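Local coordinates for putative L-alanine-DL-glutamate epimerase (Burkholderia xenovorans, PDB 3GO2), which probably acts as a racemase or epimerase of the mandelate racemase/muconate lactonizing enzyme family, binding magnesium, at residues A90-L95 / V298-K303; T270-R275 / T293-V298; V286-V291 / N314-N319. All coordinates share one frame; numbering follows the deposited sequence.

Contact 1 (A90-L95 / V298-K303); sequences AIENAL and VWQSMK
Glu92 and Asn93, neighbours on helix 82-103, reach across together to the opening turn of helix 298-310, where their side chains accept hydrogen bonds from its first backbone N-H groups. This interhelical contact ties the N-terminal domain of this enolase-superfamily fold to the barrel domain. Glu92 supplies both carboxylate oxygens. OE1 is met on its syn side by Gln300 N at 3.0 Å, and Trp299 N adds a weak, strongly bent bond to the same oxygen. OE2 turns its syn lone pair to the side chain of Gln300, whose NE2 lies 2.9 Å away in an almost straight bond (177° at the hydrogen). Beside Glu92, Asn93 OD1 receives Val298 N at 2.8 Å, in the carbonyl plane and on a lone pair. The two helix segments lie nearly at right angles (102°). Glu92 gets there with CG opposite its own backbone N (chi1 175°) and an extended chain beyond, the carboxylate coming up against Trp299 CB, 3.2 Å from OE1. A negative carboxylate at the positive end of a helix dipole is probably favoured electrostatically. In the second shell, Glu66 of helix 65-76 accepts from Gln300 NE2 through OE1 and forms a salt bridge with Lys303 through OE2, while Asn93 ND2 is held by the carbonyl of Thr293. The indole of Trp299 swings off toward His65, an edge-to-face partner. Gln300, bent back at its second torsion, is gripped at both ends of its amide, OE1 taking Lys303 NZ at 2.9 Å.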
loop_
_atom_site.group_PDB
_atom_site.type_symbol
_atom_site.label_atom_id
_atom_site.label_comp_id
_atom_site.label_asym_id
_atom_site.label_seq_id
_atom_site.Cartn_x
_atom_site.Cartn_y
_atom_site.Cartn_z
ATOM N N ALA A 90 10.475 -16.472 32.345
ATOM C CA ALA A 90 11.149 -16.682 33.632
ATOM C C ALA A 90 11.723 -18.097 33.741
ATOM O O ALA A 90 12.860 -18.325 34.251
ATOM C CB ALA A 90 10.173 -16.415 34.773
ATOM N N ILE A 91 10.947 -19.071 33.275
ATOM C CA ILE A 91 11.438 -20.447 33.275
ATOM C C ILE A 91 12.608 -20.599 32.302
ATOM O O ILE A 91 13.593 -21.239 32.625
ATOM C CB ILE A 91 10.332 -21.449 32.999
ATOM C CG1 ILE A 91 9.309 -21.400 34.138
ATOM C CG2 ILE A 91 10.917 -22.868 32.796
ATOM C CD1 ILE A 91 8.050 -22.302 33.882
ATOM N N GLU A 92 12.495 -20.004 31.118
ATOM C CA GLU A 92 13.578 -20.007 30.147
ATOM C C GLU A 92 14.858 -19.492 30.756
ATOM O O GLU A 92 15.926 -20.066 30.566
ATOM C CB GLU A 92 13.196 -19.182 28.908
ATOM C CG GLU A 92 14.358 -19.068 27.915
ATOM C CD GLU A 92 13.920 -18.595 26.564
ATOM O OE1 GLU A 92 14.229 -17.437 26.204
ATOM O OE2 GLU A 92 13.290 -19.402 25.868
ATOM N N ASN A 93 14.760 -18.393 31.488
ATOM C CA ASN A 93 15.936 -17.791 32.038
ATOM C C ASN A 93 16.571 -18.653 33.133
ATOM O O ASN A 93 17.777 -18.661 33.263
ATOM C CB ASN A 93 15.665 -16.367 32.486
ATOM C CG ASN A 93 15.565 -15.430 31.331
ATOM O OD1 ASN A 93 16.129 -15.699 30.256
ATOM N ND2 ASN A 93 14.899 -14.292 31.543
ATOM N N ALA A 94 15.769 -19.427 33.859
ATOM C CA ALA A 94 16.315 -20.349 34.863
ATOM C C ALA A 94 16.947 -21.553 34.175
ATOM O O ALA A 94 17.991 -22.029 34.605
ATOM C CB ALA A 94 15.216 -20.790 35.864
ATOM N N LEU A 95 16.334 -22.001 33.075
ATOM C CA LEU A 95 16.901 -23.097 32.261
ATOM C C LEU A 95 18.266 -22.682 31.710
ATOM O O LEU A 95 19.223 -23.466 31.731
ATOM C CB LEU A 95 15.949 -23.487 31.136
ATOM C CG LEU A 95 14.759 -24.379 31.454
ATOM C CD1 LEU A 95 13.739 -24.417 30.322
ATOM C CD2 LEU A 95 15.263 -25.793 31.734
ATOM N N VAL A 298 15.719 -14.666 27.642
ATOM C CA VAL A 298 16.841 -14.197 26.869
ATOM C C VAL A 298 17.002 -14.901 25.518
ATOM O O VAL A 298 17.448 -14.264 24.558
ATOM C CB VAL A 298 18.162 -14.283 27.740
ATOM C CG1 VAL A 298 19.413 -14.141 26.884
ATOM C CG2 VAL A 298 18.105 -13.226 28.848
ATOM N N TRP A 299 16.650 -16.186 25.416
ATOM C CA TRP A 299 16.825 -16.890 24.143
ATOM C C TRP A 299 15.866 -16.311 23.129
ATOM O O TRP A 299 16.240 -16.031 21.994
ATOM C CB TRP A 299 16.610 -18.392 24.310
ATOM C CG TRP A 299 17.092 -19.190 23.155
ATOM C CD1 TRP A 299 16.339 -19.787 22.196
ATOM C CD2 TRP A 299 18.458 -19.471 22.831
ATOM N NE1 TRP A 299 17.160 -20.455 21.304
ATOM C CE2 TRP A 299 18.461 -20.265 21.680
ATOM C CE3 TRP A 299 19.675 -19.161 23.438
ATOM C CZ2 TRP A 299 19.653 -20.734 21.102
ATOM C CZ3 TRP A 299 20.828 -19.633 22.870
ATOM C CH2 TRP A 299 20.808 -20.402 21.725
ATOM N N GLN A 300 14.624 -16.092 23.545
ATOM C CA GLN A 300 13.654 -15.459 22.671
ATOM C C GLN A 300 14.088 -14.026 22.330
ATOM O O GLN A 300 13.885 -13.578 21.201
ATOM C CB GLN A 300 12.260 -15.457 23.318
ATOM C CG GLN A 300 11.719 -16.827 23.733
ATOM C CD GLN A 300 11.926 -17.905 22.691
ATOM O OE1 GLN A 300 11.574 -17.717 21.526
ATOM N NE2 GLN A 300 12.557 -19.012 23.086
ATOM N N SER A 301 14.713 -13.337 23.283
ATOM C CA SER A 301 15.162 -11.969 23.075
ATOM C C SER A 301 16.277 -11.893 22.045
ATOM O O SER A 301 16.380 -10.886 21.346
ATOM C CB SER A 301 15.609 -11.334 24.395
ATOM O OG SER A 301 14.522 -11.344 25.287
ATOM N N MET A 302 17.117 -12.933 21.946
ATOM C CA MET A 302 18.136 -12.963 20.890
ATOM C C MET A 302 17.482 -12.977 19.488
ATOM O O MET A 302 17.955 -12.314 18.544
ATOM C CB MET A 302 19.093 -14.168 21.066
ATOM C CG MET A 302 19.925 -14.146 22.341
ATOM S SD MET A 302 20.903 -12.658 22.724
ATOM C CE MET A 302 22.087 -12.806 21.348
ATOM N N LYS A 303 16.366 -13.704 19.360
ATOM C CA LYS A 303 15.606 -13.742 18.129
ATOM C C LYS A 303 15.094 -12.331 17.742
ATOM O O LYS A 303 15.242 -11.878 16.589
ATOM C CB LYS A 303 14.424 -14.720 18.258
ATOM C CG LYS A 303 14.799 -16.178 18.534
ATOM C CD LYS A 303 13.548 -17.031 18.724
ATOM C CE LYS A 303 13.910 -18.449 19.106
ATOM N NZ LYS A 303 12.651 -19.266 19.389
#

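Contact 2 (T270-R275 / T293-V298); sequences TLFGIR and TIWNGV. With MG (magnesium ion), chain C.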
loop_
_atom_site.group_PDB
_atom_site.type_symbol
_atom_site.label_atom_id
_atom_site.label_comp_id
_atom_site.label_asym_id
_atom_site.label_seq_id
_atom_site.Cartn_x
_atom_site.Cartn_y
_atom_site.Cartn_z
ATOM N N THR A 270 7.119 -3.557 26.408
ATOM C CA THR A 270 6.037 -4.369 26.913
ATOM C C THR A 270 5.623 -5.460 25.934
ATOM O O THR A 270 4.582 -6.096 26.151
ATOM C CB THR A 270 4.809 -3.546 27.356
ATOM O OG1 THR A 270 4.079 -3.064 26.217
ATOM C CG2 THR A 270 5.222 -2.402 28.268
ATOM N N LEU A 271 6.391 -5.646 24.865
ATOM C CA LEU A 271 6.009 -6.553 23.782
ATOM C C LEU A 271 6.746 -7.901 23.852
ATOM O O LEU A 271 7.877 -7.996 24.366
ATOM C CB LEU A 271 6.301 -5.906 22.438
ATOM C CG LEU A 271 5.681 -4.557 22.146
ATOM C CD1 LEU A 271 6.062 -4.102 20.705
ATOM C CD2 LEU A 271 4.170 -4.591 22.348
ATOM N N PHE A 272 6.110 -8.906 23.269
ATOM C CA PHE A 272 6.579 -10.291 23.278
ATOM C C PHE A 272 6.771 -10.864 21.867
ATOM O O PHE A 272 5.835 -10.926 21.076
ATOM C CB PHE A 272 5.583 -11.196 24.018
ATOM C CG PHE A 272 5.397 -10.849 25.452
ATOM C CD1 PHE A 272 6.094 -11.516 26.445
ATOM C CD2 PHE A 272 4.487 -9.876 25.827
ATOM C CE1 PHE A 272 5.897 -11.190 27.773
ATOM C CE2 PHE A 272 4.297 -9.557 27.138
ATOM C CZ PHE A 272 5.006 -10.218 28.114
ATOM N N GLY A 273 7.984 -11.338 21.606
ATOM C CA GLY A 273 8.322 -12.078 20.407
ATOM C C GLY A 273 8.434 -11.236 19.166
ATOM O O GLY A 273 7.942 -10.127 19.102
ATOM N N ILE A 274 9.066 -11.799 18.150
ATOM C CA ILE A 274 9.131 -11.117 16.876
ATOM C C ILE A 274 7.726 -10.721 16.402
ATOM O O ILE A 274 7.532 -9.621 15.878
ATOM C CB ILE A 274 9.832 -11.982 15.823
ATOM C CG1 ILE A 274 11.337 -12.096 16.118
ATOM C CG2 ILE A 274 9.553 -11.409 14.394
ATOM C CD1 ILE A 274 12.056 -12.999 15.162
ATOM N N ARG A 275 6.730 -11.591 16.607
ATOM C CA ARG A 275 5.374 -11.287 16.130
ATOM C C ARG A 275 4.824 -9.925 16.622
ATOM O O ARG A 275 4.163 -9.212 15.862
ATOM C CB ARG A 275 4.364 -12.371 16.531
ATOM C CG ARG A 275 4.493 -13.693 15.826
ATOM C CD ARG A 275 3.395 -14.649 16.320
ATOM N NE ARG A 275 3.376 -15.953 15.634
ATOM C CZ ARG A 275 4.068 -17.029 15.990
ATOM N NH1 ARG A 275 4.888 -17.017 17.051
ATOM N NH2 ARG A 275 3.947 -18.147 15.275
ATOM N N THR A 293 13.915 -8.718 28.318
ATOM C CA THR A 293 14.413 -10.076 28.285
ATOM C C THR A 293 13.994 -10.850 29.526
ATOM O O THR A 293 14.001 -12.079 29.525
ATOM C CB THR A 293 15.954 -10.161 28.120
ATOM O OG1 THR A 293 16.600 -9.983 29.381
ATOM C CG2 THR A 293 16.474 -9.159 27.086
ATOM N N ILE A 294 13.666 -10.133 30.594
ATOM C CA ILE A 294 13.139 -10.742 31.812
ATOM C C ILE A 294 11.739 -11.335 31.527
ATOM O O ILE A 294 11.415 -12.462 31.921
ATOM C CB ILE A 294 13.069 -9.676 32.938
ATOM C CG1 ILE A 294 14.438 -9.047 33.203
ATOM C CG2 ILE A 294 12.454 -10.264 34.203
ATOM C CD1 ILE A 294 15.603 -10.041 33.344
ATOM N N TRP A 295 10.923 -10.570 30.818
ATOM C CA TRP A 295 9.626 -11.013 30.352
ATOM C C TRP A 295 9.714 -12.093 29.243
ATOM O O TRP A 295 9.007 -13.102 29.279
ATOM C CB TRP A 295 8.889 -9.803 29.778
ATOM C CG TRP A 295 8.252 -8.928 30.799
ATOM C CD1 TRP A 295 8.573 -8.826 32.122
ATOM C CD2 TRP A 295 7.151 -8.045 30.582
ATOM N NE1 TRP A 295 7.728 -7.931 32.745
ATOM C CE2 TRP A 295 6.846 -7.442 31.814
ATOM C CE3 TRP A 295 6.393 -7.707 29.453
ATOM C CZ2 TRP A 295 5.798 -6.524 31.958
ATOM C CZ3 TRP A 295 5.345 -6.814 29.606
ATOM C CH2 TRP A 295 5.072 -6.227 30.840
ATOM N N ASN A 296 10.536 -11.836 28.221
ATOM C CA ASN A 296 10.558 -12.706 27.020
ATOM C C ASN A 296 11.327 -14.007 27.181
ATOM O O ASN A 296 11.060 -14.996 26.493
ATOM C CB ASN A 296 11.116 -11.932 25.820
ATOM C CG ASN A 296 10.057 -11.139 25.101
ATOM O OD1 ASN A 296 9.372 -11.672 24.224
ATOM N ND2 ASN A 296 9.960 -9.856 25.417
ATOM N N GLY A 297 12.295 -14.003 28.101
ATOM C CA GLY A 297 13.371 -14.979 28.093
ATOM C C GLY A 297 14.483 -14.462 27.211
ATOM O O GLY A 297 14.256 -13.880 26.137
ATOM N N VAL A 298 15.719 -14.666 27.642
ATOM C CA VAL A 298 16.841 -14.197 26.869
ATOM C C VAL A 298 17.002 -14.901 25.518
ATOM O O VAL A 298 17.448 -14.264 24.558
ATOM C CB VAL A 298 18.162 -14.283 27.740
ATOM C CG1 VAL A 298 19.413 -14.141 26.884
ATOM C CG2 VAL A 298 18.105 -13.226 28.848
HETATM MG MG MG C . 2.268 -5.774 26.495
HETATM O O HOH W 1 1.101 -7.772 26.991
HETATM O O HOH W 2 1.756 -6.611 24.170
#
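Asn296 sets its carboxamide alongside the backbone of Leu271-Gly273 and makes one donor and one acceptor bond to it, joining the segment after strand 265-267 to the short helix 293-296 after strand 288-291 in the enolase-superfamily barrel. Of the hydrogen bonds, the straighter runs from Asn296 ND2 to Leu271 O at 3.0 Å (168°), within the planes of both the amide and the carbonyl. The other runs from Gly273 N to Asn296 OD1, also 3.0 Å long, and is more bent, the donor tilted from the carbonyl plane. Asp292 O accepts from ND2 as well, which further fixes the rotation of the amide.

The aromatic contact joins Phe272 and Trp295. Their rings are close to parallel (11°) but slid far apart, with 5.3 Å between the Phe272 centroid and that of the six-membered ring of Trp295, so overlap is slight. Glu86 of helix 82-103 packs against both.

Metal coordination involves the backbone: Thr270 O binds a magnesium ion at 2.4 Å. Two waters, Tyr249 OH and Pro78 O of a neighbouring subunit complete the five ligands, making this an intersubunit site. The same Thr270 O lies at the edge of the indole, near its plane, 3.6 Å from Trp295 CZ3.

Contact 3 (V286-V291 / N314-N319); sequences VDVAIV and NVAPHN
Ala289 and Val291 pair through their backbones with the strand that runs from Asn314 toward His318. Ala289 N donates to Asn314 O at 3.1 Å, and Ala289 O takes Ala316 N at 3.0 Å. The pattern repeats two residues on, where Val291 N meets Ala316 O at 2.9 Å and His318 N, coming from above the carbonyl plane, bonds to Val291 O. Between these, CA-H groups also point at carbonyl oxygens, as from Ile290 CA to Ala316 O. A water continues the ladder before the strands close up, accepting from Asn314 N and reaching Asp287 O.

The two strands are parallel neighbours joined through helices 293-296 and 298-310, a beta-alpha-beta crossover within the barrel of the enolase superfamily.

Apolar contacts fall on two faces. Val288, Ile290 and Ala316 turn toward Trp243 of strand 243-245. With its CG2 set opposite the backbone N, Ile290 lays that methyl over the neighbouring strand, 3.4 Å from Ala316 O and 3.9 Å from His318 CB. On the other face Val291 CG2 crosses to Val315 CB at 4.0 Å, while Ala289 and Val291 pack on Phe277 of helix 273-282.

The polar ends look elsewhere. Asn314 bonds Asn190 of a neighbouring subunit. The His318 ring, stacked with Phe320, is oriented by a bond from ND1 to Asp292 OD1, a His-Asp pair placed as in mandelate racemase; its side chain comes within about 4 Å of a bound magnesium ion.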
loop_
_atom_site.group_PDB
_atom_site.type_symbol
_atom_site.label_atom_id
_atom_site.label_comp_id
_atom_site.label_asym_id
_atom_site.label_seq_id
_atom_site.Cartn_x
_atom_site.Cartn_y
_atom_site.Cartn_z
ATOM N N VAL A 286 9.859 3.156 15.275
ATOM C CA VAL A 286 10.892 3.377 16.319
ATOM C C VAL A 286 12.305 3.646 15.807
ATOM O O VAL A 286 12.747 3.093 14.794
ATOM C CB VAL A 286 10.970 2.223 17.349
ATOM C CG1 VAL A 286 9.617 2.040 18.072
ATOM C CG2 VAL A 286 11.429 0.950 16.699
ATOM N N ASP A 287 13.014 4.515 16.522
ATOM C CA ASP A 287 14.460 4.565 16.398
ATOM C C ASP A 287 15.128 3.403 17.144
ATOM O O ASP A 287 16.084 2.784 16.633
ATOM C CB ASP A 287 15.003 5.886 16.923
ATOM C CG ASP A 287 14.609 7.052 16.057
ATOM O OD1 ASP A 287 15.368 7.378 15.131
ATOM O OD2 ASP A 287 13.515 7.630 16.257
ATOM N N VAL A 288 14.677 3.164 18.371
ATOM C CA VAL A 288 15.261 2.139 19.257
ATOM C C VAL A 288 14.186 1.213 19.773
ATOM O O VAL A 288 13.121 1.682 20.170
ATOM C CB VAL A 288 15.957 2.806 20.437
ATOM C CG1 VAL A 288 16.482 1.759 21.434
ATOM C CG2 VAL A 288 17.097 3.724 19.931
ATOM N N ALA A 289 14.454 -0.090 19.758
ATOM C CA ALA A 289 13.537 -1.069 20.315
ATOM C C ALA A 289 14.007 -1.529 21.679
ATOM O O ALA A 289 15.122 -2.044 21.809
ATOM C CB ALA A 289 13.338 -2.251 19.352
ATOM N N ILE A 290 13.194 -1.278 22.705
ATOM C CA ILE A 290 13.469 -1.762 24.049
ATOM C C ILE A 290 12.936 -3.184 24.165
ATOM O O ILE A 290 11.776 -3.435 23.825
ATOM C CB ILE A 290 12.867 -0.837 25.114
ATOM C CG1 ILE A 290 13.490 0.567 24.968
ATOM C CG2 ILE A 290 13.156 -1.397 26.522
ATOM C CD1 ILE A 290 12.640 1.649 25.581
ATOM N N VAL A 291 13.790 -4.116 24.588
ATOM C CA VAL A 291 13.415 -5.529 24.685
ATOM C C VAL A 291 13.445 -5.928 26.149
ATOM O O VAL A 291 14.455 -5.737 26.815
ATOM C CB VAL A 291 14.368 -6.420 23.896
ATOM C CG1 VAL A 291 13.966 -7.888 24.023
ATOM C CG2 VAL A 291 14.417 -6.003 22.389
ATOM N N ASN A 314 18.758 -0.651 16.656
ATOM C CA ASN A 314 19.471 -1.105 17.830
ATOM C C ASN A 314 18.496 -1.276 18.987
ATOM O O ASN A 314 17.425 -0.632 19.037
ATOM C CB ASN A 314 20.588 -0.110 18.194
ATOM C CG ASN A 314 21.758 -0.190 17.236
ATOM O OD1 ASN A 314 21.798 -1.063 16.380
ATOM N ND2 ASN A 314 22.711 0.745 17.362
ATOM N N VAL A 315 18.873 -2.153 19.917
ATOM C CA VAL A 315 17.974 -2.555 21.013
ATOM C C VAL A 315 18.556 -2.192 22.358
ATOM O O VAL A 315 19.782 -2.039 22.496
ATOM C CB VAL A 315 17.675 -4.072 20.969
ATOM C CG1 VAL A 315 17.068 -4.457 19.645
ATOM C CG2 VAL A 315 18.954 -4.893 21.212
ATOM N N ALA A 316 17.693 -2.029 23.348
ATOM C CA ALA A 316 18.138 -1.749 24.714
ATOM C C ALA A 316 17.342 -2.633 25.665
ATOM O O ALA A 316 16.129 -2.691 25.570
ATOM C CB ALA A 316 17.919 -0.282 25.077
ATOM N N PRO A 317 18.021 -3.299 26.610
ATOM C CA PRO A 317 17.240 -4.056 27.600
ATOM C C PRO A 317 16.438 -3.197 28.552
ATOM O O PRO A 317 16.847 -2.070 28.891
ATOM C CB PRO A 317 18.308 -4.803 28.413
ATOM C CG PRO A 317 19.553 -4.553 27.779
ATOM C CD PRO A 317 19.464 -3.532 26.738
ATOM N N HIS A 318 15.280 -3.729 28.955
ATOM C CA HIS A 318 14.468 -3.166 30.015
ATOM C C HIS A 318 14.972 -3.781 31.324
ATOM O O HIS A 318 14.929 -5.003 31.526
ATOM C CB HIS A 318 13.018 -3.525 29.766
ATOM C CG HIS A 318 12.056 -2.824 30.653
ATOM N ND1 HIS A 318 10.796 -3.319 30.894
ATOM C CD2 HIS A 318 12.130 -1.634 31.304
ATOM C CE1 HIS A 318 10.133 -2.465 31.649
ATOM N NE2 HIS A 318 10.921 -1.444 31.929
ATOM N N ASN A 319 15.469 -2.940 32.218
ATOM C CA ASN A 319 16.145 -3.448 33.399
ATOM C C ASN A 319 15.959 -2.503 34.560
ATOM O O ASN A 319 16.657 -1.501 34.643
ATOM C CB ASN A 319 17.634 -3.608 33.092
ATOM C CG ASN A 319 18.395 -4.226 34.232
ATOM O OD1 ASN A 319 18.014 -5.275 34.728
ATOM N ND2 ASN A 319 19.460 -3.567 34.670
HETATM O O HOH W 3 18.673 2.371 16.467
#

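Overall arrangement
Contacts 1 and 2, with centres about 8 Å apart, share Val298 and are linked where Asn93 ND2 approaches Thr293 O at 3.1 Å, a probable hydrogen bond. Contact 2 is also nested in sequence within the long loop that contact 1 closes. Contact 3 lies about 11 Å from contact 2 and 16 Å from contact 1, centre to centre; its first strand leads directly into 293-298, and Ser301 OG packs on Val291 CG1 at 3.7 Å. Two metal sites lie at these contacts: one ion is bound by Thr270 O within contact 2, and the other, held by Asp219, Glu245 and Glu269, lies close to His318 in contact 3 and about 7 Å from the Thr270 side chain.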